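Local coordinates for alkylhydroperoxidase AhpD core: uncharacterized peroxidase-related protein (Ralstonia eutropha, PDB 2PRR) that is uncharacterised but, as a member of the carboxymuconolactone decarboxylase family with an AhpD-like core, is probably an oxidoreductase related to alkylhydroperoxidases, at residues 78-83 / 126-131; 97-102 / 106-111. One frame throughout, in Å; residues are numbered along the deposited sequence.

Interaction 1: 78-83 / 126-131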
ATOM      1  N   VAL D  78      21.964   3.189  -7.506  1.00 28.86           N
ATOM      2  CA  VAL D  78      21.269   4.452  -7.722  1.00 29.21           C
ATOM      3  C   VAL D  78      20.101   4.296  -8.662  1.00 28.87           C
ATOM      4  O   VAL D  78      19.010   4.887  -8.442  1.00 30.24           O
ATOM      5  CB  VAL D  78      22.175   5.538  -8.336  1.00 29.63           C
ATOM      6  CG1 VAL D  78      21.368   6.844  -8.516  1.00 31.03           C
ATOM      7  CG2 VAL D  78      23.409   5.741  -7.478  1.00 25.59           C
ATOM      8  N   VAL D  79      20.303   3.495  -9.697  1.00 26.85           N
ATOM      9  CA  VAL D  79      19.265   3.343 -10.684  1.00 26.02           C
ATOM     10  C   VAL D  79      18.010   2.609 -10.106  1.00 25.65           C
ATOM     11  O   VAL D  79      16.902   3.034 -10.405  1.00 21.41           O
ATOM     12  CB  VAL D  79      19.782   2.682 -11.989  1.00 27.06           C
ATOM     13  CG1 VAL D  79      18.685   2.580 -12.994  1.00 25.30           C
ATOM     14  CG2 VAL D  79      20.962   3.508 -12.620  1.00 24.23           C
ATOM     15  N   ALA D  80      18.198   1.556  -9.309  1.00 24.00           N
ATOM     16  CA  ALA D  80      17.050   0.790  -8.784  1.00 27.43           C
ATOM     17  C   ALA D  80      16.276   1.555  -7.739  1.00 26.41           C
ATOM     18  O   ALA D  80      15.055   1.480  -7.692  1.00 30.06           O
ATOM     19  CB  ALA D  80      17.488  -0.572  -8.239  1.00 24.16           C
ATOM     20  N   THR D  81      16.995   2.277  -6.887  1.00 27.32           N
ATOM     21  CA  THR D  81      16.399   3.054  -5.805  1.00 26.83           C
ATOM     22  C   THR D  81      15.678   4.286  -6.337  1.00 26.92           C
ATOM     23  O   THR D  81      14.550   4.596  -5.891  1.00 23.84           O
ATOM     24  CB  THR D  81      17.439   3.371  -4.708  1.00 28.97           C
ATOM     25  OG1 THR D  81      18.586   4.095  -5.236  1.00 24.81           O
ATOM     26  CG2 THR D  81      17.891   2.056  -4.072  1.00 28.58           C
ATOM     27  N   SER D  82      16.282   4.909  -7.345  1.00 22.53           N
ATOM     28  CA  SER D  82      15.740   6.073  -8.052  1.00 22.58           C
ATOM     29  C   SER D  82      14.528   5.721  -8.863  1.00 23.32           C
ATOM     30  O   SER D  82      13.594   6.521  -9.008  1.00 25.84           O
ATOM     31  CB  SER D  82      16.779   6.623  -9.019  1.00 18.08           C
ATOM     32  OG  SER D  82      18.015   6.796  -8.359  1.00 19.77           O
ATOM     33  N   ALA D  83      14.587   4.544  -9.457  1.00 23.32           N
ATOM     34  CA  ALA D  83      13.482   4.023 -10.204  1.00 24.11           C
ATOM     35  C   ALA D  83      12.301   3.844  -9.226  1.00 22.61           C
ATOM     36  O   ALA D  83      11.193   4.240  -9.560  1.00 26.84           O
ATOM     37  CB  ALA D  83      13.857   2.717 -10.905  1.00 19.83           C
ATOM     38  N   ALA D 126      21.154  -9.673  -4.962  1.00 31.80           N
ATOM     39  CA  ALA D 126      21.130  -9.636  -3.485  1.00 31.32           C
ATOM     40  C   ALA D 126      21.433  -8.235  -2.929  1.00 31.52           C
ATOM     41  O   ALA D 126      20.788  -7.767  -1.973  1.00 30.07           O
ATOM     42  CB  ALA D 126      22.113 -10.634  -2.904  1.00 29.89           C
HETATM   43  N   MSE D 127      22.418  -7.588  -3.564  1.00 30.78           N
HETATM   44  CA  MSE D 127      22.852  -6.265  -3.222  1.00 28.21           C
HETATM   45  C   MSE D 127      21.706  -5.311  -3.426  1.00 27.62           C
HETATM   46  O   MSE D 127      21.533  -4.391  -2.657  1.00 29.68           O
HETATM   47  CB  MSE D 127      24.022  -5.854  -4.155  1.00 28.79           C
HETATM   48  CG  MSE D 127      24.567  -4.486  -3.962  1.00 28.50           C
HETATM   49 SE   MSE D 127      25.813  -3.999  -5.411  0.75 24.46          SE
HETATM   50  CE  MSE D 127      24.674  -3.718  -6.778  1.00 27.04           C
ATOM     51  N   LEU D 128      20.954  -5.485  -4.495  1.00 27.96           N
ATOM     52  CA  LEU D 128      19.859  -4.569  -4.762  1.00 28.29           C
ATOM     53  C   LEU D 128      18.668  -4.898  -3.887  1.00 25.85           C
ATOM     54  O   LEU D 128      17.922  -4.003  -3.586  1.00 25.28           O
ATOM     55  CB  LEU D 128      19.451  -4.569  -6.237  1.00 29.90           C
ATOM     56  CG  LEU D 128      20.507  -4.226  -7.288  1.00 26.27           C
ATOM     57  CD1 LEU D 128      19.847  -4.228  -8.651  1.00 22.43           C
ATOM     58  CD2 LEU D 128      21.173  -2.887  -6.980  1.00 30.99           C
ATOM     59  N   ASP D 129      18.490  -6.162  -3.495  1.00 27.55           N
ATOM     60  CA  ASP D 129      17.382  -6.518  -2.565  1.00 28.16           C
ATOM     61  C   ASP D 129      17.542  -5.694  -1.278  1.00 28.65           C
ATOM     62  O   ASP D 129      16.579  -5.180  -0.723  1.00 29.51           O
ATOM     63  CB  ASP D 129      17.362  -8.012  -2.188  1.00 25.04           C
ATOM     64  CG  ASP D 129      16.993  -8.951  -3.340  1.00 26.09           C
ATOM     65  OD1 ASP D 129      16.256  -8.573  -4.267  1.00 36.87           O
ATOM     66  OD2 ASP D 129      17.430 -10.119  -3.309  1.00 37.71           O
ATOM     67  N   PHE D 130      18.781  -5.583  -0.817  1.00 29.01           N
ATOM     68  CA  PHE D 130      19.105  -4.873   0.403  1.00 29.74           C
ATOM     69  C   PHE D 130      18.861  -3.385   0.212  1.00 28.28           C
ATOM     70  O   PHE D 130      18.126  -2.769   0.981  1.00 26.23           O
ATOM     71  CB  PHE D 130      20.572  -5.155   0.802  1.00 31.65           C
ATOM     72  CG  PHE D 130      20.992  -4.467   2.080  1.00 35.97           C
ATOM     73  CD1 PHE D 130      20.403  -4.813   3.289  1.00 32.68           C
ATOM     74  CD2 PHE D 130      21.980  -3.487   2.072  1.00 37.81           C
ATOM     75  CE1 PHE D 130      20.770  -4.187   4.443  1.00 34.15           C
ATOM     76  CE2 PHE D 130      22.359  -2.864   3.224  1.00 35.05           C
ATOM     77  CZ  PHE D 130      21.748  -3.212   4.422  1.00 38.00           C
ATOM     78  N   ALA D 131      19.495  -2.828  -0.816  1.00 26.12           N
ATOM     79  CA  ALA D 131      19.278  -1.440  -1.213  1.00 26.52           C
ATOM     80  C   ALA D 131      17.794  -1.068  -1.221  1.00 26.26           C
ATOM     81  O   ALA D 131      17.414  -0.020  -0.724  1.00 29.11           O
ATOM     82  CB  ALA D 131      19.839  -1.219  -2.581  1.00 24.08           C
TER
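Thr-81 and Ala-131 meet where helices 71-84 and 122-137 come nearest within these segments, their CA atoms 7.0 Å apart. The methyl CG2 of Thr-81 carries the contact: it reaches the carbonyl oxygen Ala-131 O at 4.0 Å and the methyl Ala-131 CB at 4.1 Å. The first torsion of Thr-81 (chi1 58°) sets OG1 between its own backbone N and carbonyl carbon and turns CG2 across to the neighbouring helix. OG1 is hydrogen-bonded to Ile-77 O one turn earlier, so threonine can turn its methyl to the other helix while the hydroxyl stays bonded within its own. At Ala-131 the small side chain suits a place where the backbones approach closely.

The second meeting point is looser. Ala-80 points its CB at the other helix, yet that methyl comes no nearer than 4.4 Å to Leu-128 CD1. Here the CA atoms of Ala-80 and Leu-128 stand 7.3 Å apart, and the branched end of Leu-128 bends over towards the short Ala-80 to span the gap. The whole interface buries just 125 Å² and rests on van der Waals packing alone. Its four touching residues are all buried; solvent is met beyond the contact, as at the exposed Asp-129, whose OD1 is hydrogen-bonded to Tyr-115 OH.

The pair is one element of an all-helical bundle: helix 156-179 packs on Ala-131 through Thr-166 and on Val-78 through Phe-169, Leu-128 also touches Ile-120, and helix 88-102 lies against Val-78 through His-94.

Interaction 2: 97-102 / 106-111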
ATOM      1  N   ILE D  97      25.488   6.495 -16.910  1.00 35.16           N
ATOM      2  CA  ILE D  97      26.752   6.238 -16.240  1.00 34.44           C
ATOM      3  C   ILE D  97      26.913   4.749 -15.948  1.00 35.34           C
ATOM      4  O   ILE D  97      28.001   4.222 -16.066  1.00 34.67           O
ATOM      5  CB  ILE D  97      26.847   7.068 -14.958  1.00 33.58           C
ATOM      6  CG1 ILE D  97      26.704   8.570 -15.281  1.00 31.64           C
ATOM      7  CG2 ILE D  97      28.177   6.818 -14.261  1.00 38.52           C
ATOM      8  CD1 ILE D  97      26.320   9.426 -14.099  1.00 36.25           C
ATOM      9  N   LEU D  98      25.826   4.080 -15.553  1.00 36.09           N
ATOM     10  CA  LEU D  98      25.832   2.631 -15.335  1.00 34.59           C
ATOM     11  C   LEU D  98      26.187   1.871 -16.621  1.00 36.39           C
ATOM     12  O   LEU D  98      26.976   0.923 -16.589  1.00 39.33           O
ATOM     13  CB  LEU D  98      24.459   2.178 -14.828  1.00 33.80           C
ATOM     14  CG  LEU D  98      24.168   0.687 -14.777  1.00 30.20           C
ATOM     15  CD1 LEU D  98      25.226  -0.067 -14.064  1.00 31.35           C
ATOM     16  CD2 LEU D  98      22.792   0.480 -14.135  1.00 31.19           C
ATOM     17  N   ARG D  99      25.591   2.274 -17.742  1.00 36.82           N
ATOM     18  CA  ARG D  99      25.866   1.651 -19.043  1.00 37.10           C
ATOM     19  C   ARG D  99      27.313   1.828 -19.453  1.00 37.11           C
ATOM     20  O   ARG D  99      27.927   0.913 -19.948  1.00 36.69           O
ATOM     21  CB  ARG D  99      24.962   2.214 -20.141  1.00 37.31           C
ATOM     22  CG  ARG D  99      23.494   1.745 -20.033  1.00 33.54           C
ATOM     23  CD  ARG D  99      22.734   2.153 -21.256  1.00 37.26           C
ATOM     24  NE  ARG D  99      22.643   3.602 -21.427  1.00 30.92           N
ATOM     25  CZ  ARG D  99      21.651   4.340 -20.949  1.00 31.83           C
ATOM     26  NH1 ARG D  99      20.656   3.784 -20.260  1.00 27.34           N
ATOM     27  NH2 ARG D  99      21.643   5.638 -21.155  1.00 29.19           N
ATOM     28  N   ILE D 100      27.835   3.018 -19.245  1.00 38.95           N
ATOM     29  CA  ILE D 100      29.229   3.327 -19.549  1.00 39.95           C
ATOM     30  C   ILE D 100      30.193   2.494 -18.703  1.00 41.50           C
ATOM     31  O   ILE D 100      31.136   1.916 -19.239  1.00 43.11           O
ATOM     32  CB  ILE D 100      29.524   4.816 -19.266  1.00 40.84           C
ATOM     33  CG1 ILE D 100      28.767   5.736 -20.228  1.00 38.12           C
ATOM     34  CG2 ILE D 100      31.027   5.114 -19.352  1.00 42.40           C
ATOM     35  CD1 ILE D 100      29.335   5.786 -21.620  1.00 41.63           C
ATOM     36  N   TYR D 101      29.969   2.444 -17.388  1.00 42.89           N
ATOM     37  CA  TYR D 101      30.859   1.703 -16.482  1.00 44.44           C
ATOM     38  C   TYR D 101      30.845   0.202 -16.695  1.00 45.83           C
ATOM     39  O   TYR D 101      31.899  -0.439 -16.675  1.00 46.38           O
ATOM     40  CB  TYR D 101      30.575   1.985 -14.983  1.00 44.23           C
ATOM     41  CG  TYR D 101      30.972   3.367 -14.467  1.00 44.71           C
ATOM     42  CD1 TYR D 101      31.934   4.142 -15.107  1.00 47.21           C
ATOM     43  CD2 TYR D 101      30.464   3.850 -13.270  1.00 44.56           C
ATOM     44  CE1 TYR D 101      32.294   5.379 -14.629  1.00 43.35           C
ATOM     45  CE2 TYR D 101      30.837   5.090 -12.784  1.00 43.61           C
ATOM     46  CZ  TYR D 101      31.755   5.842 -13.478  1.00 43.34           C
ATOM     47  OH  TYR D 101      32.155   7.075 -13.016  1.00 50.53           O
ATOM     48  N   GLU D 102      29.659  -0.364 -16.873  1.00 45.62           N
ATOM     49  CA  GLU D 102      29.544  -1.797 -17.068  1.00 45.87           C
ATOM     50  C   GLU D 102      29.819  -2.262 -18.488  1.00 45.67           C
ATOM     51  O   GLU D 102      30.079  -3.443 -18.699  1.00 45.77           O
ATOM     52  CB  GLU D 102      28.155  -2.246 -16.655  1.00 45.61           C
ATOM     53  CG  GLU D 102      27.927  -2.184 -15.174  1.00 47.38           C
ATOM     54  CD  GLU D 102      28.658  -3.270 -14.408  1.00 50.66           C
ATOM     55  OE1 GLU D 102      29.001  -4.316 -15.008  1.00 53.50           O
ATOM     56  OE2 GLU D 102      28.853  -3.085 -13.188  1.00 40.76           O
ATOM     57  N   LEU D 106      22.163  -2.528 -22.187  1.00 37.19           N
ATOM     58  CA  LEU D 106      20.836  -2.972 -21.802  1.00 36.30           C
ATOM     59  C   LEU D 106      20.558  -2.975 -20.319  1.00 35.99           C
ATOM     60  O   LEU D 106      19.391  -2.846 -19.925  1.00 37.02           O
ATOM     61  CB  LEU D 106      20.608  -4.400 -22.298  1.00 35.87           C
ATOM     62  CG  LEU D 106      20.998  -4.806 -23.729  1.00 37.39           C
ATOM     63  CD1 LEU D 106      20.386  -6.174 -23.962  1.00 36.30           C
ATOM     64  CD2 LEU D 106      20.570  -3.817 -24.851  1.00 35.89           C
ATOM     65  N   VAL D 107      21.610  -3.113 -19.512  1.00 34.96           N
ATOM     66  CA  VAL D 107      21.505  -3.321 -18.056  1.00 35.58           C
ATOM     67  C   VAL D 107      20.793  -2.219 -17.257  1.00 34.45           C
ATOM     68  O   VAL D 107      20.037  -2.513 -16.346  1.00 34.33           O
ATOM     69  CB  VAL D 107      22.926  -3.624 -17.448  1.00 34.98           C
ATOM     70  CG1 VAL D 107      23.789  -2.347 -17.363  1.00 37.43           C
ATOM     71  CG2 VAL D 107      22.810  -4.275 -16.092  1.00 41.12           C
ATOM     72  N   ALA D 108      21.020  -0.961 -17.605  1.00 34.03           N
ATOM     73  CA  ALA D 108      20.402   0.141 -16.885  1.00 34.02           C
ATOM     74  C   ALA D 108      18.905   0.193 -17.085  1.00 33.12           C
ATOM     75  O   ALA D 108      18.168   0.509 -16.158  1.00 34.68           O
ATOM     76  CB  ALA D 108      21.024   1.456 -17.283  1.00 32.74           C
ATOM     77  N   ASP D 109      18.438  -0.108 -18.280  1.00 32.34           N
ATOM     78  CA  ASP D 109      16.975  -0.106 -18.512  1.00 33.17           C
ATOM     79  C   ASP D 109      16.281  -1.241 -17.742  1.00 31.51           C
ATOM     80  O   ASP D 109      15.159  -1.074 -17.284  1.00 31.69           O
ATOM     81  CB  ASP D 109      16.622  -0.188 -20.005  1.00 31.39           C
ATOM     82  CG  ASP D 109      17.336   0.870 -20.851  1.00 39.89           C
ATOM     83  OD1 ASP D 109      18.514   1.211 -20.563  1.00 42.03           O
ATOM     84  OD2 ASP D 109      16.724   1.325 -21.835  1.00 51.41           O
ATOM     85  N   GLN D 110      16.956  -2.380 -17.619  1.00 30.15           N
ATOM     86  CA  GLN D 110      16.444  -3.557 -16.908  1.00 30.68           C
ATOM     87  C   GLN D 110      16.319  -3.314 -15.410  1.00 29.93           C
ATOM     88  O   GLN D 110      15.363  -3.727 -14.725  1.00 30.52           O
ATOM     89  CB  GLN D 110      17.404  -4.732 -17.121  1.00 30.33           C
ATOM     90  CG  GLN D 110      17.521  -5.216 -18.573  1.00 32.01           C
ATOM     91  CD  GLN D 110      18.720  -6.123 -18.822  1.00 31.04           C
ATOM     92  OE1 GLN D 110      19.463  -6.455 -17.902  1.00 39.67           O
ATOM     93  NE2 GLN D 110      18.917  -6.518 -20.087  1.00 30.82           N
ATOM     94  N   VAL D 111      17.347  -2.667 -14.907  1.00 30.89           N
ATOM     95  CA  VAL D 111      17.438  -2.297 -13.519  1.00 30.51           C
ATOM     96  C   VAL D 111      16.403  -1.221 -13.174  1.00 28.74           C
ATOM     97  O   VAL D 111      15.858  -1.226 -12.082  1.00 26.61           O
ATOM     98  CB  VAL D 111      18.914  -1.890 -13.191  1.00 28.43           C
ATOM     99  CG1 VAL D 111      19.027  -1.138 -11.894  1.00 29.21           C
ATOM    100  CG2 VAL D 111      19.826  -3.159 -13.153  1.00 25.80           C
TER
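Helices 97-102 and 107-111 are consecutive helices joined by a short turn, the axes of these short segments passing 9.2 Å apart at closest with an angle of 133° between their N-to-C directions. The CA atoms of Arg-99 and Ala-108 are 6.1 Å apart. So close an approach suits alanine: Ala-108 CB fits between Leu-98 CD2 and Arg-99 CG, 3.7 Å from each atom. Leu-98 holds CG anti to its backbone N, which carries its branch to the second helix. There Leu-98 CG also meets Val-107 CG1 at 4.0 Å, the two side chains crossing at about a right angle.

Arginine combines an apolar stem with a charged end. Past Ala-108 the chain of Arg-99 bends at its third torsion, and NH1 makes a salt bridge with Asp-109 OD1 at 3.4 Å. The bond is weak, its N-H...O angle being 124°, and the guanidinium and carboxylate planes are 66° apart. Each group has another partner: Arg-99 NH2 bonds to Met-190 O, and Asp-109 OD2 pairs with Arg-192. A triethylene glycol, probably from the crystallisation liquor, bonds to Asp-109 OD1.

Helix 71-84 packs on Glu-102 through Met-76, while Phe-188 of a third subunit lies against Leu-106 and Asp-109.

Overall arrangement
From the N terminus, the chain enters interaction 1 on helix 71-84, turns into helix 88-102, and there opens interaction 2. That contact closes almost at once: a short turn brings helix 107-114 back against 97-102. The chain then goes on into helix 122-137, where 126-131 returns to 78-83 and closes the larger loop, so the short loop is nested within the long one. Their centres are 13 Å apart, and Val-79 bridges them, its CG2 touching Leu-98 CD2 and its CG1 touching Val-111 CG1. Together they tie four consecutive helices into a compact part of this all-helical fold, with helix 71-84 common to both neighbourhoods.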